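Local coordinates for protein isomerase/lactonizing enzyme (Agrobacterium tumefaciens, PDB 1RVK) that is of unknown function but belongs to the enolase superfamily, whose members use a magnesium ion to stabilise an enolate intermediate, and is probably an isomerase or lactonizing enzyme, at residues V10-T14 against H343-K347; P181-D186 against A207-Y211. All blocks are in the same frame, centred on the assembly; numbering follows the deposited sequence.

Contact 1 of 2, residues V10-T14 against H343-K347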
ATOM      1  N   VAL A  10      11.806   7.356  17.248  1.00 15.70           N
ATOM      2  CA  VAL A  10      12.553   6.904  16.086  1.00 15.43           C
ATOM      3  C   VAL A  10      13.537   5.835  16.537  1.00 15.63           C
ATOM      4  O   VAL A  10      14.232   5.998  17.543  1.00 15.89           O
ATOM      5  CB  VAL A  10      13.322   8.070  15.427  1.00 15.56           C
ATOM      6  CG1 VAL A  10      14.017   7.592  14.158  1.00 18.15           C
ATOM      7  CG2 VAL A  10      12.359   9.204  15.103  1.00 16.38           C
ATOM      8  N   PHE A  11      13.583   4.734  15.796  1.00 15.60           N
ATOM      9  CA  PHE A  11      14.478   3.637  16.126  1.00 16.18           C
ATOM     10  C   PHE A  11      15.066   3.054  14.850  1.00 17.89           C
ATOM     11  O   PHE A  11      14.635   3.400  13.748  1.00 16.74           O
ATOM     12  CB  PHE A  11      13.721   2.545  16.884  1.00 16.77           C
ATOM     13  CG  PHE A  11      12.588   1.940  16.105  1.00 17.53           C
ATOM     14  CD1 PHE A  11      11.366   2.598  16.001  1.00 17.73           C
ATOM     15  CD2 PHE A  11      12.751   0.718  15.456  1.00 16.48           C
ATOM     16  CE1 PHE A  11      10.317   2.046  15.263  1.00 17.63           C
ATOM     17  CE2 PHE A  11      11.712   0.157  14.715  1.00 17.80           C
ATOM     18  CZ  PHE A  11      10.491   0.823  14.618  1.00 17.65           C
ATOM     19  N   ARG A  12      16.044   2.165  15.003  1.00 17.73           N
ATOM     20  CA  ARG A  12      16.692   1.539  13.856  1.00 19.53           C
ATOM     21  C   ARG A  12      16.204   0.107  13.641  1.00 19.00           C
ATOM     22  O   ARG A  12      16.203  -0.702  14.567  1.00 17.84           O
ATOM     23  CB  ARG A  12      18.212   1.506  14.055  1.00 22.20           C
ATOM     24  CG  ARG A  12      18.816   2.780  14.625  1.00 26.59           C
ATOM     25  CD  ARG A  12      20.206   2.507  15.202  1.00 31.27           C
ATOM     26  NE  ARG A  12      20.650   3.567  16.107  1.00 34.46           N
ATOM     27  CZ  ARG A  12      20.959   4.802  15.722  1.00 35.38           C
ATOM     28  NH1 ARG A  12      20.876   5.141  14.443  1.00 36.99           N
ATOM     29  NH2 ARG A  12      21.345   5.702  16.618  1.00 37.37           N
ATOM     30  N   THR A  13      15.787  -0.195  12.416  1.00 17.90           N
ATOM     31  CA  THR A  13      15.342  -1.536  12.067  1.00 17.87           C
ATOM     32  C   THR A  13      16.387  -2.106  11.104  1.00 18.14           C
ATOM     33  O   THR A  13      16.933  -1.382  10.271  1.00 19.41           O
ATOM     34  CB  THR A  13      13.952  -1.520  11.378  1.00 18.15           C
ATOM     35  OG1 THR A  13      13.562  -2.861  11.061  1.00 18.98           O
ATOM     36  CG2 THR A  13      13.988  -0.699  10.097  1.00 20.75           C
ATOM     37  N   THR A  14      16.681  -3.394  11.237  1.00 17.24           N
ATOM     38  CA  THR A  14      17.662  -4.046  10.376  1.00 16.71           C
ATOM     39  C   THR A  14      16.924  -4.694   9.216  1.00 16.59           C
ATOM     40  O   THR A  14      16.051  -5.532   9.421  1.00 17.48           O
ATOM     41  CB  THR A  14      18.443  -5.114  11.148  1.00 18.45           C
ATOM     42  OG1 THR A  14      19.136  -4.492  12.236  1.00 17.55           O
ATOM     43  CG2 THR A  14      19.444  -5.806  10.236  1.00 18.17           C
ATOM     44  N   HIS A 343       9.264  -8.357  10.432  1.00 22.61           N
ATOM     45  CA  HIS A 343      10.115  -7.230  10.811  1.00 22.66           C
ATOM     46  C   HIS A 343      10.669  -7.469  12.207  1.00 21.59           C
ATOM     47  O   HIS A 343      10.001  -8.078  13.036  1.00 19.71           O
ATOM     48  CB  HIS A 343       9.289  -5.946  10.812  1.00 24.76           C
ATOM     49  CG  HIS A 343       8.687  -5.614   9.483  1.00 27.84           C
ATOM     50  ND1 HIS A 343       9.409  -5.038   8.462  1.00 29.30           N
ATOM     51  CD2 HIS A 343       7.437  -5.808   8.998  1.00 29.78           C
ATOM     52  CE1 HIS A 343       8.631  -4.891   7.404  1.00 30.78           C
ATOM     53  NE2 HIS A 343       7.429  -5.350   7.702  1.00 30.44           N
ATOM     54  N   ASP A 344      11.873  -6.977  12.478  1.00 20.27           N
ATOM     55  CA  ASP A 344      12.461  -7.182  13.796  1.00 20.97           C
ATOM     56  C   ASP A 344      11.745  -6.442  14.923  1.00 20.78           C
ATOM     57  O   ASP A 344      11.865  -6.824  16.090  1.00 20.54           O
ATOM     58  CB  ASP A 344      13.962  -6.830  13.796  1.00 20.66           C
ATOM     59  CG  ASP A 344      14.266  -5.463  13.196  1.00 21.17           C
ATOM     60  OD1 ASP A 344      13.333  -4.660  12.977  1.00 17.42           O
ATOM     61  OD2 ASP A 344      15.465  -5.193  12.949  1.00 19.77           O
ATOM     62  N   TYR A 345      10.985  -5.402  14.589  1.00 19.53           N
ATOM     63  CA  TYR A 345      10.274  -4.641  15.614  1.00 19.49           C
ATOM     64  C   TYR A 345       8.844  -5.125  15.868  1.00 17.86           C
ATOM     65  O   TYR A 345       8.098  -4.517  16.638  1.00 17.60           O
ATOM     66  CB  TYR A 345      10.289  -3.141  15.268  1.00 19.60           C
ATOM     67  CG  TYR A 345       9.664  -2.774  13.938  1.00 20.06           C
ATOM     68  CD1 TYR A 345       8.300  -2.510  13.836  1.00 20.49           C
ATOM     69  CD2 TYR A 345      10.440  -2.687  12.781  1.00 20.57           C
ATOM     70  CE1 TYR A 345       7.718  -2.168  12.615  1.00 19.81           C
ATOM     71  CE2 TYR A 345       9.870  -2.346  11.550  1.00 20.93           C
ATOM     72  CZ  TYR A 345       8.509  -2.087  11.477  1.00 21.85           C
ATOM     73  OH  TYR A 345       7.940  -1.748  10.268  1.00 20.33           O
ATOM     74  N   LEU A 346       8.479  -6.231  15.228  1.00 17.22           N
ATOM     75  CA  LEU A 346       7.157  -6.833  15.378  1.00 18.86           C
ATOM     76  C   LEU A 346       7.356  -8.284  15.821  1.00 19.28           C
ATOM     77  O   LEU A 346       8.138  -9.013  15.216  1.00 21.22           O
ATOM     78  CB  LEU A 346       6.404  -6.782  14.042  1.00 20.51           C
ATOM     79  CG  LEU A 346       5.258  -5.775  13.886  1.00 23.27           C
ATOM     80  CD1 LEU A 346       5.571  -4.474  14.593  1.00 22.21           C
ATOM     81  CD2 LEU A 346       4.993  -5.547  12.402  1.00 20.08           C
ATOM     82  N   LYS A 347       6.656  -8.701  16.869  1.00 19.42           N
ATOM     83  CA  LYS A 347       6.797 -10.063  17.384  1.00 20.34           C
ATOM     84  C   LYS A 347       6.151 -11.131  16.504  1.00 20.47           C
ATOM     85  O   LYS A 347       6.580 -12.285  16.508  1.00 19.41           O
ATOM     86  CB  LYS A 347       6.210 -10.160  18.797  1.00 21.18           C
ATOM     87  CG  LYS A 347       6.879  -9.264  19.832  1.00 24.26           C
ATOM     88  CD  LYS A 347       6.323  -9.559  21.223  1.00 26.46           C
ATOM     89  CE  LYS A 347       6.979  -8.710  22.294  1.00 29.47           C
ATOM     90  NZ  LYS A 347       6.676  -7.270  22.111  1.00 32.80           N
TER
HETATM   91  O   HOH W   1      13.228  -6.418  10.093  1.00 29.57           O
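Three side chains of this contact, F11, D344 and Y345, have CG set between their own backbone N and carbonyl carbon. For D344 (chi1 50°) this brings the carboxylate up to strand 3-15. For Y345 (chi1 59°) it brings the ring in against F11. The contact joins the capping domain of the enolase fold to its barrel domain: 10-14 lies in the edge strand of the three-stranded antiparallel sheet, and 343-347 lies in the loop between strands 328-333 and 358-360. H343 to L346 form a type I beta turn, closed by a bond from L346 N to H343 O, and D344 and Y345 are its two central residues.

D344 holds the strand with both carboxylate oxygens. T13 OG1 donates to D344 OD1 at 2.6 Å. T14 N donates to D344 OD2 at 2.8 Å. The second bond is nearly straight, with an N-H...O angle of 167°. Both donors come to the syn side, somewhat out of the carboxylate plane, so two bonds hold its rotation. Water 1 adds a bridge, giving a proton to T14 O and accepting one from D344 N.

Beside this polar pair, F11 and Y345 make an offset edge-to-face pair. The edge of F11 points at the face of Y345, with centroids 5.2 Å apart and planes at 69°. H343 CB covers the opposite face of the Y345 ring. I376, against F11, and F375, against D344 and Y345, bring helix 373-378 into the same packing. The polar and aromatic halves meet at the T13 hydroxyl: T13 OG1 also sits at the edge of the Y345 ring, near its plane and 3.6 Å from Y345 CD2.

Contact 2 of 2, residues P181-D186 against A207-Y211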
ATOM      1  N   PRO A 181      13.112   2.622 -19.272  1.00 16.09           N
ATOM      2  CA  PRO A 181      12.169   1.509 -19.430  1.00 15.71           C
ATOM      3  C   PRO A 181      12.160   0.978 -20.858  1.00 15.98           C
ATOM      4  O   PRO A 181      12.620   1.650 -21.782  1.00 16.62           O
ATOM      5  CB  PRO A 181      10.841   2.143 -19.051  1.00 15.81           C
ATOM      6  CG  PRO A 181      10.969   3.503 -19.679  1.00 17.42           C
ATOM      7  CD  PRO A 181      12.405   3.916 -19.343  1.00 17.40           C
ATOM      8  N   ASP A 182      11.629  -0.225 -21.039  1.00 14.09           N
ATOM      9  CA  ASP A 182      11.554  -0.837 -22.364  1.00 16.27           C
ATOM     10  C   ASP A 182      10.282  -1.680 -22.445  1.00 14.54           C
ATOM     11  O   ASP A 182      10.180  -2.721 -21.794  1.00 13.88           O
ATOM     12  CB  ASP A 182      12.789  -1.714 -22.603  1.00 16.71           C
ATOM     13  CG  ASP A 182      12.890  -2.207 -24.033  1.00 21.05           C
ATOM     14  OD1 ASP A 182      11.922  -2.817 -24.529  1.00 21.46           O
ATOM     15  OD2 ASP A 182      13.945  -1.990 -24.661  1.00 24.45           O
ATOM     16  N   VAL A 183       9.312  -1.221 -23.234  1.00 13.90           N
ATOM     17  CA  VAL A 183       8.044  -1.930 -23.378  1.00 14.09           C
ATOM     18  C   VAL A 183       8.224  -3.380 -23.807  1.00 13.04           C
ATOM     19  O   VAL A 183       7.538  -4.267 -23.307  1.00 13.42           O
ATOM     20  CB  VAL A 183       7.115  -1.226 -24.394  1.00 14.62           C
ATOM     21  CG1 VAL A 183       5.879  -2.081 -24.658  1.00 15.72           C
ATOM     22  CG2 VAL A 183       6.702   0.134 -23.853  1.00 14.96           C
ATOM     23  N   LYS A 184       9.144  -3.622 -24.733  1.00 14.79           N
ATOM     24  CA  LYS A 184       9.370  -4.984 -25.196  1.00 15.59           C
ATOM     25  C   LYS A 184       9.853  -5.897 -24.074  1.00 15.06           C
ATOM     26  O   LYS A 184       9.432  -7.047 -23.994  1.00 14.88           O
ATOM     27  CB  LYS A 184      10.366  -4.998 -26.357  1.00 18.26           C
ATOM     28  CG  LYS A 184       9.782  -4.433 -27.639  1.00 22.98           C
ATOM     29  CD  LYS A 184      10.771  -4.509 -28.788  1.00 26.89           C
ATOM     30  CE  LYS A 184      10.137  -4.018 -30.082  1.00 31.38           C
ATOM     31  NZ  LYS A 184       9.659  -2.611 -29.968  1.00 32.58           N
HETATM   32  N   MSE A 185      10.731  -5.389 -23.214  1.00 15.64           N
HETATM   33  CA  MSE A 185      11.239  -6.186 -22.101  1.00 15.74           C
HETATM   34  C   MSE A 185      10.114  -6.479 -21.118  1.00 14.84           C
HETATM   35  O   MSE A 185       9.978  -7.603 -20.636  1.00 14.93           O
HETATM   36  CB  MSE A 185      12.375  -5.453 -21.377  1.00 17.36           C
HETATM   37  CG  MSE A 185      13.705  -5.474 -22.109  1.00 18.58           C
HETATM   38 SE   MSE A 185      14.422  -7.271 -22.280  1.00 28.75          SE
HETATM   39  CE  MSE A 185      15.159  -7.467 -20.517  1.00 23.73           C
ATOM     40  N   ASP A 186       9.308  -5.463 -20.820  1.00 13.90           N
ATOM     41  CA  ASP A 186       8.187  -5.632 -19.902  1.00 12.83           C
ATOM     42  C   ASP A 186       7.258  -6.736 -20.401  1.00 13.32           C
ATOM     43  O   ASP A 186       6.812  -7.586 -19.627  1.00 13.20           O
ATOM     44  CB  ASP A 186       7.402  -4.320 -19.782  1.00 13.84           C
ATOM     45  CG  ASP A 186       8.185  -3.231 -19.072  1.00 15.37           C
ATOM     46  OD1 ASP A 186       7.679  -2.087 -18.995  1.00 15.21           O
ATOM     47  OD2 ASP A 186       9.300  -3.513 -18.583  1.00 13.99           O
ATOM     48  N   ALA A 207       3.683  -1.451 -14.513  1.00 12.55           N
ATOM     49  CA  ALA A 207       4.910  -1.057 -15.196  1.00 13.56           C
ATOM     50  C   ALA A 207       5.335   0.377 -14.928  1.00 12.59           C
ATOM     51  O   ALA A 207       4.714   1.081 -14.138  1.00 12.20           O
ATOM     52  CB  ALA A 207       4.747  -1.277 -16.696  1.00 14.91           C
ATOM     53  N   PHE A 208       6.418   0.788 -15.582  1.00 12.44           N
ATOM     54  CA  PHE A 208       6.955   2.148 -15.476  1.00 13.11           C
ATOM     55  C   PHE A 208       5.777   3.134 -15.416  1.00 13.31           C
ATOM     56  O   PHE A 208       4.955   3.188 -16.326  1.00 12.53           O
ATOM     57  CB  PHE A 208       7.845   2.402 -16.695  1.00 12.15           C
ATOM     58  CG  PHE A 208       8.399   3.787 -16.777  1.00 13.07           C
ATOM     59  CD1 PHE A 208       7.983   4.648 -17.790  1.00 13.49           C
ATOM     60  CD2 PHE A 208       9.368   4.224 -15.878  1.00 14.31           C
ATOM     61  CE1 PHE A 208       8.531   5.925 -17.907  1.00 15.18           C
ATOM     62  CE2 PHE A 208       9.918   5.499 -15.987  1.00 14.92           C
ATOM     63  CZ  PHE A 208       9.500   6.349 -17.003  1.00 14.17           C
ATOM     64  N   HIS A 209       5.712   3.917 -14.341  1.00 12.02           N
ATOM     65  CA  HIS A 209       4.605   4.849 -14.105  1.00 12.71           C
ATOM     66  C   HIS A 209       4.497   6.110 -14.956  1.00 12.52           C
ATOM     67  O   HIS A 209       3.613   6.933 -14.708  1.00 13.24           O
ATOM     68  CB  HIS A 209       4.612   5.293 -12.640  1.00 12.90           C
ATOM     69  CG  HIS A 209       4.898   4.194 -11.667  1.00 14.91           C
ATOM     70  ND1 HIS A 209       4.080   3.096 -11.517  1.00 16.37           N
ATOM     71  CD2 HIS A 209       5.897   4.046 -10.763  1.00 14.90           C
ATOM     72  CE1 HIS A 209       4.561   2.318 -10.562  1.00 16.03           C
ATOM     73  NE2 HIS A 209       5.663   2.873 -10.088  1.00 14.34           N
ATOM     74  N   TRP A 210       5.366   6.277 -15.948  1.00 12.80           N
ATOM     75  CA  TRP A 210       5.326   7.489 -16.759  1.00 12.50           C
ATOM     76  C   TRP A 210       5.465   7.269 -18.265  1.00 13.02           C
ATOM     77  O   TRP A 210       6.003   8.128 -18.972  1.00 11.82           O
ATOM     78  CB  TRP A 210       6.428   8.451 -16.297  1.00 14.08           C
ATOM     79  CG  TRP A 210       6.422   8.763 -14.825  1.00 13.65           C
ATOM     80  CD1 TRP A 210       5.809   9.818 -14.211  1.00 14.48           C
ATOM     81  CD2 TRP A 210       7.096   8.033 -13.792  1.00 14.26           C
ATOM     82  NE1 TRP A 210       6.069   9.796 -12.857  1.00 16.28           N
ATOM     83  CE2 TRP A 210       6.856   8.710 -12.574  1.00 14.27           C
ATOM     84  CE3 TRP A 210       7.882   6.873 -13.777  1.00 14.81           C
ATOM     85  CZ2 TRP A 210       7.374   8.265 -11.354  1.00 14.36           C
ATOM     86  CZ3 TRP A 210       8.397   6.428 -12.562  1.00 16.39           C
ATOM     87  CH2 TRP A 210       8.140   7.126 -11.367  1.00 15.23           C
ATOM     88  N   TYR A 211       4.992   6.130 -18.764  1.00 12.43           N
ATOM     89  CA  TYR A 211       5.064   5.860 -20.203  1.00 11.55           C
ATOM     90  C   TYR A 211       4.188   6.846 -20.962  1.00 11.13           C
ATOM     91  O   TYR A 211       3.171   7.309 -20.450  1.00 10.97           O
ATOM     92  CB  TYR A 211       4.549   4.454 -20.527  1.00 11.73           C
ATOM     93  CG  TYR A 211       5.571   3.342 -20.463  1.00 12.34           C
ATOM     94  CD1 TYR A 211       5.316   2.189 -19.724  1.00 12.55           C
ATOM     95  CD2 TYR A 211       6.767   3.416 -21.183  1.00 11.56           C
ATOM     96  CE1 TYR A 211       6.222   1.130 -19.700  1.00 12.64           C
ATOM     97  CE2 TYR A 211       7.683   2.362 -21.167  1.00 13.76           C
ATOM     98  CZ  TYR A 211       7.399   1.222 -20.423  1.00 14.25           C
ATOM     99  OH  TYR A 211       8.279   0.170 -20.406  1.00 14.90           O
TER
HETATM  100  O   HOH W   2       8.396  -1.122 -16.712  1.00 15.71           O
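P181 lies over one face of the F208 ring, and the backbone N of W210 lies over the opposite face. P181 CG stands 3.8 Å from the F208 ring centroid and 14° off the ring normal, a CH-pi contact. The Y211 ring has F208 CD1 over one face, offset toward its rim, and D186 OD1 at its edge near the ring plane. Its CE2 side packs on P181 CG and on V183 CG2, the latter 3.6 Å from Y211 CE2.

The contact belongs to the beta/alpha barrel of the enolase superfamily. Segment 181-186 leads into helix 183-197. Segment 207-211 is a loop that follows strand 202-206, the next strand of the barrel. D182 is the N-cap of the helix: its OD1 accepts from M185 N at 3.1 Å and, weakly, from K184 N. L219 of helix 213-224 packs on both V183 and D186.

D186, one turn into the helix, faces the loop. Its CG is anti to its carbonyl carbon (chi1 -68°). The D186 and Y211 side chains come from opposite directions, with carboxylate and ring planes 67° apart. Y211 OH donates to D186 OD1 at 2.7 Å, approaching from above the carboxylate plane. Water 2 lies 2.6 Å from D186 OD1, probably as a donor, and accepts from F208 N, so it links the helix to the loop backbone. D186 is buried. The hydroxyl, and probably the water, would be expected to stabilise a negative charge on its carboxylate.

Contact 1 and contact 2 are separate. Their centres are 34 Å apart, their nearest atoms are about 19 Å apart, and they do not touch. In sequence, both segments of contact 2 fall between 10-14 and 343-347. Contact 1 joins the capping domain to the barrel domain, whereas contact 2 lies wholly within the barrel. Contact 2 is close to the metal site: its segment 207-211 directly follows D206, which binds magnesium together with E232 and E258. The side chain of A207 is about 10 Å from the ion, so contact 2 is near the metal without supplying a ligand to it.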